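Local coordinates for cytoplasmic export protein 1 (Saccharomyces cerevisiae, PDB 3VWA), which takes part in exporting tRNA from the nucleus, probably collecting it from export receptors at the nuclear pore and delivering it to the translation machinery, at residues 355-358 with 359-363; 399-402 with 403-406; 121-125 with 126-130; 151-155 with 156-160. All blocks are in the same frame, centred on the assembly; numbering follows the deposited sequence.

Contact 1. Residues 355-358 with 359-363; sequences RQVR and FLLLI
Phe359 lies back along its helix against the side chains of Arg355 and Gln356. Its chi1 of -79° sets CG beside the backbone N and anti to the carbonyl carbon, which turns the ring toward the preceding turn, where CD2 comes within 3.2 Å of Arg355 O. The Gln356 amide approaches the CD2/CE2 side of the ring obliquely, NE2 3.8 Å from Phe359 CE2, the two planes inclined by 34°. Arg355 runs beside the ring and touches it through its aliphatic part, CG to Phe359 CE2 at 3.8 Å. Its guanidinium plane stands 87° from the ring, and NH2 forms a salt bridge with Asp391. With an alanine here in place of Phe359, the Arg355 methylenes and the Gln356 amide would probably lose the ring they lie against, leaving a gap beside them and the amide freer to turn. Two further pairs follow along the helix. Arg358, bent in mid-chain, brings CD to 4.2 Å from Leu362 CG while NH1 bonds Phe350 O, and Val357 CG1 meets Leu361 CD1 at 3.9 Å, these two side chains pointing the same way. Beneath them the backbone bonds run from each N to the O four residues earlier, from Phe359 N to Arg355 O at 2.9 Å and less favourably from Leu360 N to Gln356 O at 3.3 Å. With helices 321-335, 342-351 and 394-407 touching its sides, this helix has the setting of a layered alpha-solenoid, in keeping with a HEAT-repeat protein.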
ATOM      1  N   ARG A 355     -13.582  -2.079 -21.566  1.00 31.87           N
ATOM      2  CA  ARG A 355     -14.360  -0.955 -21.045  1.00 33.29           C
ATOM      3  C   ARG A 355     -14.478  -0.984 -19.527  1.00 32.72           C
ATOM      4  O   ARG A 355     -14.377   0.031 -18.867  1.00 37.40           O
ATOM      5  CB  ARG A 355     -15.764  -1.101 -21.615  1.00 38.33           C
ATOM      6  CG  ARG A 355     -16.594   0.148 -21.728  1.00 41.06           C
ATOM      7  CD  ARG A 355     -16.444   0.593 -23.156  1.00 43.71           C
ATOM      8  NE  ARG A 355     -17.478   0.075 -24.022  1.00 39.38           N
ATOM      9  CZ  ARG A 355     -17.408   0.039 -25.352  1.00 44.04           C
ATOM     10  NH1 ARG A 355     -18.424  -0.473 -26.047  1.00 46.59           N
ATOM     11  NH2 ARG A 355     -16.335   0.494 -25.999  1.00 43.18           N
ATOM     12  N   GLN A 356     -14.715  -2.164 -18.975  1.00 31.55           N
ATOM     13  CA  GLN A 356     -14.868  -2.315 -17.545  1.00 31.08           C
ATOM     14  C   GLN A 356     -13.549  -2.075 -16.774  1.00 29.01           C
ATOM     15  O   GLN A 356     -13.548  -1.653 -15.611  1.00 26.48           O
ATOM     16  CB  GLN A 356     -15.458  -3.717 -17.282  1.00 32.68           C
ATOM     17  CG  GLN A 356     -16.910  -3.849 -17.781  1.00 34.63           C
ATOM     18  CD  GLN A 356     -17.799  -2.629 -17.457  1.00 37.15           C
ATOM     19  OE1 GLN A 356     -17.877  -2.159 -16.304  1.00 44.28           O
ATOM     20  NE2 GLN A 356     -18.501  -2.125 -18.483  1.00 37.52           N
ATOM     21  N   VAL A 357     -12.432  -2.384 -17.424  1.00 25.58           N
ATOM     22  CA  VAL A 357     -11.141  -2.034 -16.920  1.00 27.35           C
ATOM     23  C   VAL A 357     -10.996  -0.504 -16.828  1.00 28.43           C
ATOM     24  O   VAL A 357     -10.613   0.035 -15.797  1.00 27.11           O
ATOM     25  CB  VAL A 357      -9.993  -2.603 -17.804  1.00 27.49           C
ATOM     26  CG1 VAL A 357      -8.664  -1.992 -17.418  1.00 25.62           C
ATOM     27  CG2 VAL A 357      -9.895  -4.132 -17.659  1.00 31.71           C
ATOM     28  N   ARG A 358     -11.242   0.152 -17.949  1.00 29.57           N
ATOM     29  CA  ARG A 358     -11.109   1.583 -18.073  1.00 30.81           C
ATOM     30  C   ARG A 358     -12.036   2.320 -17.063  1.00 29.34           C
ATOM     31  O   ARG A 358     -11.589   3.258 -16.421  1.00 27.33           O
ATOM     32  CB  ARG A 358     -11.402   2.023 -19.511  1.00 27.24           C
ATOM     33  CG  ARG A 358     -11.375   3.539 -19.680  1.00 31.00           C
ATOM     34  CD  ARG A 358      -9.984   4.119 -19.435  1.00 30.17           C
ATOM     35  NE  ARG A 358      -9.021   3.696 -20.464  1.00 30.30           N
ATOM     36  CZ  ARG A 358      -8.894   4.234 -21.689  1.00 34.78           C
ATOM     37  NH1 ARG A 358      -7.932   3.790 -22.527  1.00 32.18           N
ATOM     38  NH2 ARG A 358      -9.696   5.239 -22.068  1.00 28.62           N
ATOM     39  N   PHE A 359     -13.285   1.887 -16.884  1.00 28.31           N
ATOM     40  CA  PHE A 359     -14.101   2.494 -15.795  1.00 29.69           C
ATOM     41  C   PHE A 359     -13.356   2.364 -14.430  1.00 29.68           C
ATOM     42  O   PHE A 359     -13.339   3.277 -13.582  1.00 25.40           O
ATOM     43  CB  PHE A 359     -15.450   1.777 -15.677  1.00 30.42           C
ATOM     44  CG  PHE A 359     -16.493   2.191 -16.710  1.00 32.45           C
ATOM     45  CD1 PHE A 359     -16.992   3.506 -16.758  1.00 32.37           C
ATOM     46  CD2 PHE A 359     -17.030   1.238 -17.600  1.00 29.19           C
ATOM     47  CE1 PHE A 359     -17.988   3.854 -17.687  1.00 30.45           C
ATOM     48  CE2 PHE A 359     -17.993   1.598 -18.543  1.00 28.91           C
ATOM     49  CZ  PHE A 359     -18.482   2.902 -18.573  1.00 29.48           C
ATOM     50  N   LEU A 360     -12.743   1.195 -14.203  1.00 25.52           N
ATOM     51  CA  LEU A 360     -12.082   1.004 -12.919  1.00 26.31           C
ATOM     52  C   LEU A 360     -10.905   2.003 -12.761  1.00 27.81           C
ATOM     53  O   LEU A 360     -10.724   2.577 -11.657  1.00 22.96           O
ATOM     54  CB  LEU A 360     -11.614  -0.437 -12.744  1.00 23.79           C
ATOM     55  CG  LEU A 360     -10.782  -0.715 -11.511  1.00 26.14           C
ATOM     56  CD1 LEU A 360     -11.423  -0.411 -10.122  1.00 21.75           C
ATOM     57  CD2 LEU A 360     -10.331  -2.154 -11.633  1.00 24.07           C
ATOM     58  N   LEU A 361     -10.135   2.184 -13.852  1.00 22.94           N
ATOM     59  CA  LEU A 361      -8.961   3.031 -13.848  1.00 26.38           C
ATOM     60  C   LEU A 361      -9.359   4.503 -13.704  1.00 26.03           C
ATOM     61  O   LEU A 361      -8.671   5.295 -13.057  1.00 27.22           O
ATOM     62  CB  LEU A 361      -8.217   2.899 -15.194  1.00 26.48           C
ATOM     63  CG  LEU A 361      -7.494   1.591 -15.505  1.00 27.25           C
ATOM     64  CD1 LEU A 361      -7.065   1.536 -16.972  1.00 24.28           C
ATOM     65  CD2 LEU A 361      -6.303   1.444 -14.564  1.00 23.41           C
ATOM     66  N   LEU A 362     -10.471   4.874 -14.333  1.00 26.42           N
ATOM     67  CA  LEU A 362     -10.918   6.237 -14.221  1.00 28.08           C
ATOM     68  C   LEU A 362     -11.202   6.571 -12.764  1.00 28.22           C
ATOM     69  O   LEU A 362     -10.805   7.633 -12.327  1.00 30.49           O
ATOM     70  CB  LEU A 362     -12.128   6.527 -15.138  1.00 24.12           C
ATOM     71  CG  LEU A 362     -11.923   6.504 -16.635  1.00 24.87           C
ATOM     72  CD1 LEU A 362     -13.274   6.675 -17.313  1.00 25.28           C
ATOM     73  CD2 LEU A 362     -10.964   7.543 -17.196  1.00 23.87           C
ATOM     74  N   ILE A 363     -11.862   5.658 -12.044  1.00 28.09           N
ATOM     75  CA  ILE A 363     -12.073   5.765 -10.584  1.00 30.58           C
ATOM     76  C   ILE A 363     -10.816   5.968  -9.756  1.00 30.76           C
ATOM     77  O   ILE A 363     -10.874   6.709  -8.789  1.00 28.74           O
ATOM     78  CB  ILE A 363     -12.875   4.566 -10.001  1.00 29.58           C
ATOM     79  CG1 ILE A 363     -14.320   4.649 -10.463  1.00 29.90           C
ATOM     80  CG2 ILE A 363     -12.869   4.542  -8.487  1.00 29.20           C
ATOM     81  CD1 ILE A 363     -14.988   3.312 -10.715  1.00 31.88           C
TER

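Contact 2. Residues 399-402 with 403-406; sequences QTLK and TIPC
Thr403 reaches back one turn to Gln399, its OG1 donating a hydrogen bond to Gln399 O at 2.8 Å. The hydroxyl lies beside its own backbone N (chi1 -64°), the position from which it can face the carbonyl of the turn before, and the donor sits 27° out of that carbonyl's plane. This is the tight part of the contact. Here the helix bonds through shortened steps: Thr403 N to Thr400 O at 2.9 Å and Ile404 N to Leu401 O at 3.2 Å, each donor well above the acceptor's carbonyl plane. Pro405 has no N-H to continue the series, and the helix is kinked here; its ring CD packs 3.8 Å from Lys402 O, and Cys406 N again bonds three residues back, to Thr403 O. A valine in place of Thr403 would probably leave Gln399 O without its hydroxyl partner, in a turn whose helical bonding is already irregular. On the inner side Leu401 and Ile404 meet through their ends, CD1 to CD1 at 4.0 Å, both also resting on Leu424 of helix 413-427, while Thr400 sends OG1 to Leu396 O. The looser side belongs to Gln399 and Lys402, both partly exposed. The lysine chain runs extended beyond CG and meets the second segment no further out than CB, which lies beside Thr403 N, and it packs on Trp438 of helix 433-446. Both segments fall within HEAT repeat 1, residues 381-419, and helix 394-407 packs against helices 355-368, 374-387, 413-427 and 433-446, the layered packing of an alpha-solenoid.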
ATOM      1  N   GLN A 399     -17.839   9.552 -18.352  1.00 31.46           N
ATOM      2  CA  GLN A 399     -16.884   9.466 -17.249  1.00 28.52           C
ATOM      3  C   GLN A 399     -15.509   9.978 -17.619  1.00 26.77           C
ATOM      4  O   GLN A 399     -14.850  10.581 -16.766  1.00 27.11           O
ATOM      5  CB  GLN A 399     -16.785   8.082 -16.623  1.00 28.80           C
ATOM      6  CG  GLN A 399     -18.071   7.632 -15.946  1.00 34.23           C
ATOM      7  CD  GLN A 399     -18.548   8.608 -14.882  1.00 35.21           C
ATOM      8  OE1 GLN A 399     -19.518   9.276 -15.091  1.00 36.11           O
ATOM      9  NE2 GLN A 399     -17.855   8.685 -13.744  1.00 33.29           N
ATOM     10  N   THR A 400     -15.033   9.700 -18.839  1.00 26.07           N
ATOM     11  CA  THR A 400     -13.731  10.231 -19.224  1.00 25.41           C
ATOM     12  C   THR A 400     -13.850  11.755 -19.079  1.00 27.94           C
ATOM     13  O   THR A 400     -13.027  12.389 -18.463  1.00 34.65           O
ATOM     14  CB  THR A 400     -13.335   9.840 -20.662  1.00 24.07           C
ATOM     15  OG1 THR A 400     -13.416   8.411 -20.847  1.00 23.56           O
ATOM     16  CG2 THR A 400     -11.934  10.275 -20.972  1.00 23.47           C
ATOM     17  N   LEU A 401     -14.915  12.322 -19.627  1.00 30.57           N
ATOM     18  CA  LEU A 401     -15.119  13.744 -19.595  1.00 30.42           C
ATOM     19  C   LEU A 401     -15.022  14.327 -18.200  1.00 28.87           C
ATOM     20  O   LEU A 401     -14.241  15.253 -17.971  1.00 29.09           O
ATOM     21  CB  LEU A 401     -16.416  14.121 -20.292  1.00 28.48           C
ATOM     22  CG  LEU A 401     -16.873  15.587 -20.204  1.00 29.87           C
ATOM     23  CD1 LEU A 401     -15.864  16.589 -20.807  1.00 28.04           C
ATOM     24  CD2 LEU A 401     -18.202  15.629 -20.933  1.00 27.86           C
ATOM     25  N   LYS A 402     -15.748  13.750 -17.268  1.00 28.94           N
ATOM     26  CA  LYS A 402     -15.780  14.243 -15.882  1.00 29.34           C
ATOM     27  C   LYS A 402     -14.452  14.054 -15.128  1.00 30.63           C
ATOM     28  O   LYS A 402     -14.295  14.472 -13.969  1.00 28.99           O
ATOM     29  CB  LYS A 402     -16.799  13.437 -15.088  1.00 30.89           C
ATOM     30  CG  LYS A 402     -18.254  13.635 -15.449  1.00 37.91           C
ATOM     31  CD  LYS A 402     -19.088  13.101 -14.292  1.00 38.19           C
ATOM     32  CE  LYS A 402     -20.585  13.194 -14.586  1.00 42.78           C
ATOM     33  NZ  LYS A 402     -21.408  12.922 -13.366  1.00 41.38           N
ATOM     34  N   THR A 403     -13.528  13.329 -15.727  1.00 26.59           N
ATOM     35  CA  THR A 403     -12.281  13.028 -15.046  1.00 23.64           C
ATOM     36  C   THR A 403     -11.184  13.992 -15.512  1.00 23.58           C
ATOM     37  O   THR A 403     -10.135  14.020 -14.934  1.00 23.94           O
ATOM     38  CB  THR A 403     -11.908  11.537 -15.325  1.00 23.06           C
ATOM     39  OG1 THR A 403     -12.925  10.723 -14.734  1.00 26.70           O
ATOM     40  CG2 THR A 403     -10.587  11.128 -14.733  1.00 23.30           C
ATOM     41  N   ILE A 404     -11.429  14.753 -16.577  1.00 22.65           N
ATOM     42  CA  ILE A 404     -10.414  15.596 -17.194  1.00 25.66           C
ATOM     43  C   ILE A 404      -9.816  16.600 -16.211  1.00 26.19           C
ATOM     44  O   ILE A 404      -8.597  16.797 -16.194  1.00 26.32           O
ATOM     45  CB  ILE A 404     -10.998  16.342 -18.437  1.00 24.10           C
ATOM     46  CG1 ILE A 404     -11.042  15.406 -19.651  1.00 26.85           C
ATOM     47  CG2 ILE A 404     -10.147  17.550 -18.800  1.00 24.06           C
ATOM     48  CD1 ILE A 404     -11.873  15.936 -20.820  1.00 25.35           C
ATOM     49  N   PRO A 405     -10.664  17.241 -15.391  1.00 25.25           N
ATOM     50  CA  PRO A 405     -10.110  18.192 -14.452  1.00 26.68           C
ATOM     51  C   PRO A 405      -9.069  17.621 -13.481  1.00 30.26           C
ATOM     52  O   PRO A 405      -8.208  18.347 -13.011  1.00 31.45           O
ATOM     53  CB  PRO A 405     -11.332  18.647 -13.667  1.00 24.24           C
ATOM     54  CG  PRO A 405     -12.407  18.594 -14.706  1.00 26.29           C
ATOM     55  CD  PRO A 405     -12.141  17.261 -15.375  1.00 23.71           C
ATOM     56  N   CYS A 406      -9.160  16.352 -13.138  1.00 32.75           N
ATOM     57  CA  CYS A 406      -8.223  15.769 -12.152  1.00 33.19           C
ATOM     58  C   CYS A 406      -6.856  15.474 -12.782  1.00 32.47           C
ATOM     59  O   CYS A 406      -5.848  15.346 -12.103  1.00 37.55           O
ATOM     60  CB  CYS A 406      -8.789  14.447 -11.627  1.00 36.56           C
ATOM     61  SG  CYS A 406     -10.543  14.424 -11.193  1.00 47.94           S
TER

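Contact 3. Residues 121-125 with 126-130; sequences GFLKN and FVLGT
Leu123 and Phe126 close a type I beta turn through one backbone hydrogen bond, Phe126 N to Leu123 O at 2.6 Å. The N-H points fairly straight at its acceptor, at 154°, but the donor stands 39° above the carbonyl plane. The turn follows the end of helix 106-122, where the weak bond from Lys124 N to Gly121 O, 3.5 Å long, shows the helical bonding giving out. Apolar contacts form the second group. Leu123 sends its two methyls in different directions: CD2 meets Phe126 CD2 at 4.1 Å, the side chains crossing at about a right angle, while CD1 meets Leu128 CG at 4.1 Å. The Phe126 ring has its CG beside the backbone N (chi1 -65°), which brings its edge round to Leu123 O, 4.0 Å from CD2 and near the ring plane. Beyond the turn, polar contacts fix the backbone of Leu128 and Gly129 and the Thr130 side chain. Leu128 N and Gly129 N both donate to the carboxylate of Asp187, and Gly129 O accepts from Tyr171 OH. Thr130 OG1 is held by Gly148 O. This run from a helix through a turn and a short strand into a segment gripped by Asp187, near the start of helix 186-198, matches the path into the catalytic loop of protein kinases, where an aspartate of the large central helix holds the loop backbone. The domain is accordingly described as kinase-like, and Leu128-Gly129-Thr130 probably stands where active kinases carry the His-Arg-Asp motif.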
ATOM      1  N   GLY A 121       9.286 -26.015  15.360  1.00 34.62           N
ATOM      2  CA  GLY A 121       9.308 -27.408  14.867  1.00 35.93           C
ATOM      3  C   GLY A 121      10.641 -27.794  14.206  1.00 36.04           C
ATOM      4  O   GLY A 121      11.124 -28.911  14.375  1.00 35.85           O
ATOM      5  N   PHE A 122      11.238 -26.870  13.456  1.00 36.98           N
ATOM      6  CA  PHE A 122      12.561 -27.104  12.860  1.00 38.72           C
ATOM      7  C   PHE A 122      13.638 -27.104  13.947  1.00 39.78           C
ATOM      8  O   PHE A 122      14.677 -27.744  13.812  1.00 39.41           O
ATOM      9  CB  PHE A 122      12.865 -26.070  11.796  1.00 36.57           C
ATOM     10  CG  PHE A 122      11.990 -26.183  10.572  1.00 43.43           C
ATOM     11  CD1 PHE A 122      11.854 -27.398   9.895  1.00 48.24           C
ATOM     12  CD2 PHE A 122      11.326 -25.079  10.074  1.00 44.17           C
ATOM     13  CE1 PHE A 122      11.049 -27.505   8.754  1.00 46.66           C
ATOM     14  CE2 PHE A 122      10.533 -25.174   8.944  1.00 44.34           C
ATOM     15  CZ  PHE A 122      10.388 -26.392   8.278  1.00 44.95           C
ATOM     16  N   LEU A 123      13.354 -26.426  15.051  1.00 37.05           N
ATOM     17  CA  LEU A 123      14.319 -26.295  16.119  1.00 37.06           C
ATOM     18  C   LEU A 123      14.263 -27.394  17.155  1.00 42.06           C
ATOM     19  O   LEU A 123      14.990 -27.333  18.156  1.00 49.89           O
ATOM     20  CB  LEU A 123      14.089 -24.961  16.822  1.00 36.09           C
ATOM     21  CG  LEU A 123      14.706 -23.701  16.227  1.00 35.46           C
ATOM     22  CD1 LEU A 123      14.317 -22.528  17.117  1.00 36.13           C
ATOM     23  CD2 LEU A 123      16.226 -23.814  16.167  1.00 32.51           C
ATOM     24  N   LYS A 124      13.413 -28.394  16.951  1.00 41.89           N
ATOM     25  CA  LYS A 124      13.039 -29.303  18.056  1.00 45.72           C
ATOM     26  C   LYS A 124      14.188 -30.102  18.692  1.00 49.43           C
ATOM     27  O   LYS A 124      14.117 -30.428  19.880  1.00 53.24           O
ATOM     28  CB  LYS A 124      11.893 -30.242  17.652  1.00 43.98           C
ATOM     29  CG  LYS A 124      12.265 -31.278  16.622  1.00 42.13           C
ATOM     30  CD  LYS A 124      11.070 -32.198  16.419  1.00 45.87           C
ATOM     31  CE  LYS A 124      11.075 -32.834  15.037  1.00 38.32           C
ATOM     32  NZ  LYS A 124       9.777 -33.562  14.868  1.00 42.37           N
ATOM     33  N   ASN A 125      15.216 -30.408  17.894  1.00 51.07           N
ATOM     34  CA  ASN A 125      16.480 -30.997  18.359  1.00 53.83           C
ATOM     35  C   ASN A 125      17.342 -30.023  19.162  1.00 56.73           C
ATOM     36  O   ASN A 125      18.335 -30.445  19.784  1.00 62.16           O
ATOM     37  CB  ASN A 125      17.331 -31.478  17.162  1.00 52.02           C
ATOM     38  CG  ASN A 125      16.666 -32.592  16.366  1.00 51.08           C
ATOM     39  OD1 ASN A 125      15.873 -33.360  16.894  1.00 47.46           O
ATOM     40  ND2 ASN A 125      16.977 -32.663  15.084  1.00 50.39           N
ATOM     41  N   PHE A 126      17.005 -28.731  19.129  1.00 46.64           N
ATOM     42  CA  PHE A 126      17.805 -27.724  19.843  1.00 45.17           C
ATOM     43  C   PHE A 126      17.019 -27.202  21.035  1.00 43.52           C
ATOM     44  O   PHE A 126      15.811 -27.423  21.126  1.00 42.90           O
ATOM     45  CB  PHE A 126      18.197 -26.552  18.932  1.00 41.27           C
ATOM     46  CG  PHE A 126      19.129 -26.922  17.793  1.00 43.42           C
ATOM     47  CD1 PHE A 126      20.500 -26.982  17.988  1.00 45.25           C
ATOM     48  CD2 PHE A 126      18.643 -27.163  16.514  1.00 50.86           C
ATOM     49  CE1 PHE A 126      21.366 -27.289  16.951  1.00 48.88           C
ATOM     50  CE2 PHE A 126      19.512 -27.471  15.460  1.00 52.85           C
ATOM     51  CZ  PHE A 126      20.877 -27.531  15.682  1.00 50.53           C
ATOM     52  N   VAL A 127      17.720 -26.575  21.985  1.00 44.30           N
ATOM     53  CA  VAL A 127      17.076 -25.747  23.005  1.00 43.79           C
ATOM     54  C   VAL A 127      17.303 -24.320  22.572  1.00 41.51           C
ATOM     55  O   VAL A 127      18.397 -23.983  22.076  1.00 42.13           O
ATOM     56  CB  VAL A 127      17.710 -25.880  24.404  1.00 43.68           C
ATOM     57  CG1 VAL A 127      16.796 -25.246  25.473  1.00 36.41           C
ATOM     58  CG2 VAL A 127      17.977 -27.328  24.736  1.00 49.56           C
ATOM     59  N   LEU A 128      16.289 -23.483  22.761  1.00 41.19           N
ATOM     60  CA  LEU A 128      16.393 -22.088  22.336  1.00 36.59           C
ATOM     61  C   LEU A 128      16.648 -21.289  23.570  1.00 37.92           C
ATOM     62  O   LEU A 128      17.655 -20.606  23.654  1.00 39.87           O
ATOM     63  CB  LEU A 128      15.131 -21.603  21.605  1.00 34.82           C
ATOM     64  CG  LEU A 128      15.213 -20.468  20.553  1.00 37.21           C
ATOM     65  CD1 LEU A 128      13.918 -19.682  20.420  1.00 30.21           C
ATOM     66  CD2 LEU A 128      16.416 -19.515  20.690  1.00 37.62           C
ATOM     67  N   GLY A 129      15.709 -21.364  24.515  1.00 39.26           N
ATOM     68  CA  GLY A 129      15.908 -20.884  25.856  1.00 35.06           C
ATOM     69  C   GLY A 129      15.656 -19.425  26.104  1.00 38.07           C
ATOM     70  O   GLY A 129      15.505 -18.999  27.273  1.00 34.72           O
ATOM     71  N   THR A 130      15.577 -18.656  25.017  1.00 38.06           N
ATOM     72  CA  THR A 130      15.528 -17.192  25.074  1.00 34.50           C
ATOM     73  C   THR A 130      14.173 -16.593  24.596  1.00 35.48           C
ATOM     74  O   THR A 130      14.081 -15.376  24.390  1.00 30.98           O
ATOM     75  CB  THR A 130      16.615 -16.611  24.153  1.00 33.88           C
ATOM     76  OG1 THR A 130      16.285 -16.990  22.799  1.00 28.96           O
ATOM     77  CG2 THR A 130      18.115 -17.100  24.580  1.00 25.66           C
TER

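Contact 4. Residues 151-155 with 156-160; sequences LCSSK and EGLSA
Ser154 and Glu156 meet across the bend through the serine hydroxyl, OG lying 3.1 Å from Glu156 CG. A water joins them more firmly: it bonds Ser154 OG at 2.7 Å, accepts from Glu156 N at 2.8 Å and donates to Glu156 OE1 at 2.8 Å. The glutamate reaches that water because its CG sits between the backbone N and the carbonyl carbon (chi1 58°), a crowded position that folds the chain back over its own N-H. Further along, Leu158 lies over two backbone carbonyls, with CB 3.1 Å from Lys155 O and CG 3.3 Å from Ser154 O, and no clear direct hydrogen bond links the two segments. Gly157, with both backbone angles positive, carries the chain between these two contacts. The bend leaves strand 153-154, which pairs antiparallel with 126-127; in the kinase fold, this pairing of short strands joins the catalytic loop to the start of the activation segment, and the loop here probably corresponds to that segment. A second shell holds the ends. Phe126 packs against Ser154, Pro183 against Leu158, and Asn184 against Lys155. Upstream, Ser153 OG donates to Leu151 O at 3.1 Å and is itself bonded by Arg166 NH1. Downstream, Ser159 is the N-cap of helix 160-174, its OG accepting from Glu162 N.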
ATOM      1  N   LEU A 151      21.665 -18.662  23.966  1.00 39.70           N
ATOM      2  CA  LEU A 151      21.655 -19.861  24.795  1.00 38.73           C
ATOM      3  C   LEU A 151      21.537 -21.130  23.946  1.00 36.17           C
ATOM      4  O   LEU A 151      21.578 -22.231  24.451  1.00 35.43           O
ATOM      5  CB  LEU A 151      20.472 -19.771  25.775  1.00 38.00           C
ATOM      6  CG  LEU A 151      20.593 -18.765  26.928  1.00 42.01           C
ATOM      7  CD1 LEU A 151      19.407 -18.961  27.865  1.00 41.34           C
ATOM      8  CD2 LEU A 151      21.881 -18.980  27.702  1.00 43.15           C
ATOM      9  N   CYS A 152      21.365 -20.960  22.647  1.00 39.84           N
ATOM     10  CA  CYS A 152      21.001 -22.060  21.785  1.00 41.02           C
ATOM     11  C   CYS A 152      22.075 -23.146  21.724  1.00 40.55           C
ATOM     12  O   CYS A 152      23.264 -22.878  21.453  1.00 42.64           O
ATOM     13  CB  CYS A 152      20.749 -21.533  20.379  1.00 42.47           C
ATOM     14  SG  CYS A 152      20.245 -22.831  19.245  1.00 39.77           S
ATOM     15  N   SER A 153      21.639 -24.367  21.954  1.00 37.88           N
ATOM     16  CA  SER A 153      22.493 -25.564  21.834  1.00 40.33           C
ATOM     17  C   SER A 153      21.657 -26.819  21.460  1.00 46.87           C
ATOM     18  O   SER A 153      20.418 -26.858  21.619  1.00 42.91           O
ATOM     19  CB  SER A 153      23.295 -25.810  23.134  1.00 36.51           C
ATOM     20  OG  SER A 153      22.733 -25.111  24.253  1.00 36.39           O
ATOM     21  N   SER A 154      22.356 -27.824  20.950  1.00 47.97           N
ATOM     22  CA  SER A 154      21.781 -29.105  20.597  1.00 46.46           C
ATOM     23  C   SER A 154      21.399 -29.900  21.841  1.00 49.35           C
ATOM     24  O   SER A 154      22.042 -29.809  22.886  1.00 52.06           O
ATOM     25  CB  SER A 154      22.786 -29.896  19.758  1.00 49.21           C
ATOM     26  OG  SER A 154      22.206 -31.106  19.279  1.00 57.47           O
ATOM     27  N   LYS A 155      20.336 -30.678  21.754  1.00 49.63           N
ATOM     28  CA  LYS A 155      19.940 -31.428  22.927  1.00 49.65           C
ATOM     29  C   LYS A 155      20.834 -32.658  23.108  1.00 51.51           C
ATOM     30  O   LYS A 155      21.026 -33.130  24.236  1.00 47.65           O
ATOM     31  CB  LYS A 155      18.451 -31.760  22.861  1.00 48.44           C
ATOM     32  CG  LYS A 155      17.577 -30.511  22.986  1.00 44.75           C
ATOM     33  CD  LYS A 155      16.149 -30.769  22.570  1.00 47.32           C
ATOM     34  CE  LYS A 155      15.193 -30.359  23.673  1.00 47.72           C
ATOM     35  NZ  LYS A 155      14.266 -31.500  23.947  1.00 50.52           N
ATOM     36  N   GLU A 156      21.434 -33.131  22.012  1.00 53.82           N
ATOM     37  CA  GLU A 156      22.233 -34.363  22.062  1.00 57.57           C
ATOM     38  C   GLU A 156      23.530 -34.154  22.821  1.00 60.85           C
ATOM     39  O   GLU A 156      24.359 -33.301  22.457  1.00 60.03           O
ATOM     40  CB  GLU A 156      22.487 -34.952  20.665  1.00 61.46           C
ATOM     41  CG  GLU A 156      23.190 -34.010  19.700  1.00 72.37           C
ATOM     42  CD  GLU A 156      22.949 -34.359  18.241  1.00 75.37           C
ATOM     43  OE1 GLU A 156      21.771 -34.386  17.813  1.00 71.39           O
ATOM     44  OE2 GLU A 156      23.947 -34.579  17.519  1.00 68.88           O
ATOM     45  N   GLY A 157      23.678 -34.923  23.898  1.00 60.66           N
ATOM     46  CA  GLY A 157      24.858 -34.876  24.733  1.00 58.13           C
ATOM     47  C   GLY A 157      24.915 -33.554  25.448  1.00 61.19           C
ATOM     48  O   GLY A 157      25.905 -32.821  25.343  1.00 69.14           O
ATOM     49  N   LEU A 158      23.847 -33.233  26.162  1.00 51.28           N
ATOM     50  CA  LEU A 158      23.731 -31.914  26.734  1.00 48.72           C
ATOM     51  C   LEU A 158      23.489 -32.019  28.206  1.00 46.02           C
ATOM     52  O   LEU A 158      22.558 -32.688  28.664  1.00 51.35           O
ATOM     53  CB  LEU A 158      22.635 -31.108  26.019  1.00 49.16           C
ATOM     54  CG  LEU A 158      22.283 -29.631  26.209  1.00 48.57           C
ATOM     55  CD1 LEU A 158      21.005 -29.464  27.016  1.00 56.57           C
ATOM     56  CD2 LEU A 158      23.397 -28.759  26.755  1.00 47.29           C
ATOM     57  N   SER A 159      24.353 -31.345  28.949  1.00 46.11           N
ATOM     58  CA  SER A 159      24.308 -31.374  30.377  1.00 43.58           C
ATOM     59  C   SER A 159      23.320 -30.317  30.846  1.00 43.46           C
ATOM     60  O   SER A 159      23.537 -29.117  30.646  1.00 43.64           O
ATOM     61  CB  SER A 159      25.718 -31.119  30.920  1.00 42.51           C
ATOM     62  OG  SER A 159      25.640 -30.297  32.063  1.00 46.53           O
ATOM     63  N   ALA A 160      22.224 -30.777  31.433  1.00 43.51           N
ATOM     64  CA  ALA A 160      21.257 -29.913  32.092  1.00 48.91           C
ATOM     65  C   ALA A 160      21.951 -28.922  33.018  1.00 53.88           C
ATOM     66  O   ALA A 160      21.602 -27.724  33.069  1.00 48.19           O
ATOM     67  CB  ALA A 160      20.283 -30.761  32.902  1.00 50.00           C
TER
HETATM   68  O   HOH W   1      20.148 -32.916  19.484  1.00 47.60           O

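Contacts 1 and 2 lie on helices 355-368 and 394-407, which touch, Leu362 CD1 coming within 3.8 Å of Gln399 CB and of Thr400 N; both are partly buried and combine helix backbone bonds with side-chain packing, joined in contact 2 by a threonine hydroxyl bond. Contacts 3 and 4 sit on the opposite side of the chain's centre, contact 1 being about 52 Å from contact 3 centre to centre. They share the small two-stranded sheet, where Val127 N and Ser153 O stand 2.7 Å apart, probably hydrogen-bonded. Contact 3 is partly buried, with Leu123 and Leu128 buried beside the partly exposed Phe126, whereas contact 4 is a surface bend held through water.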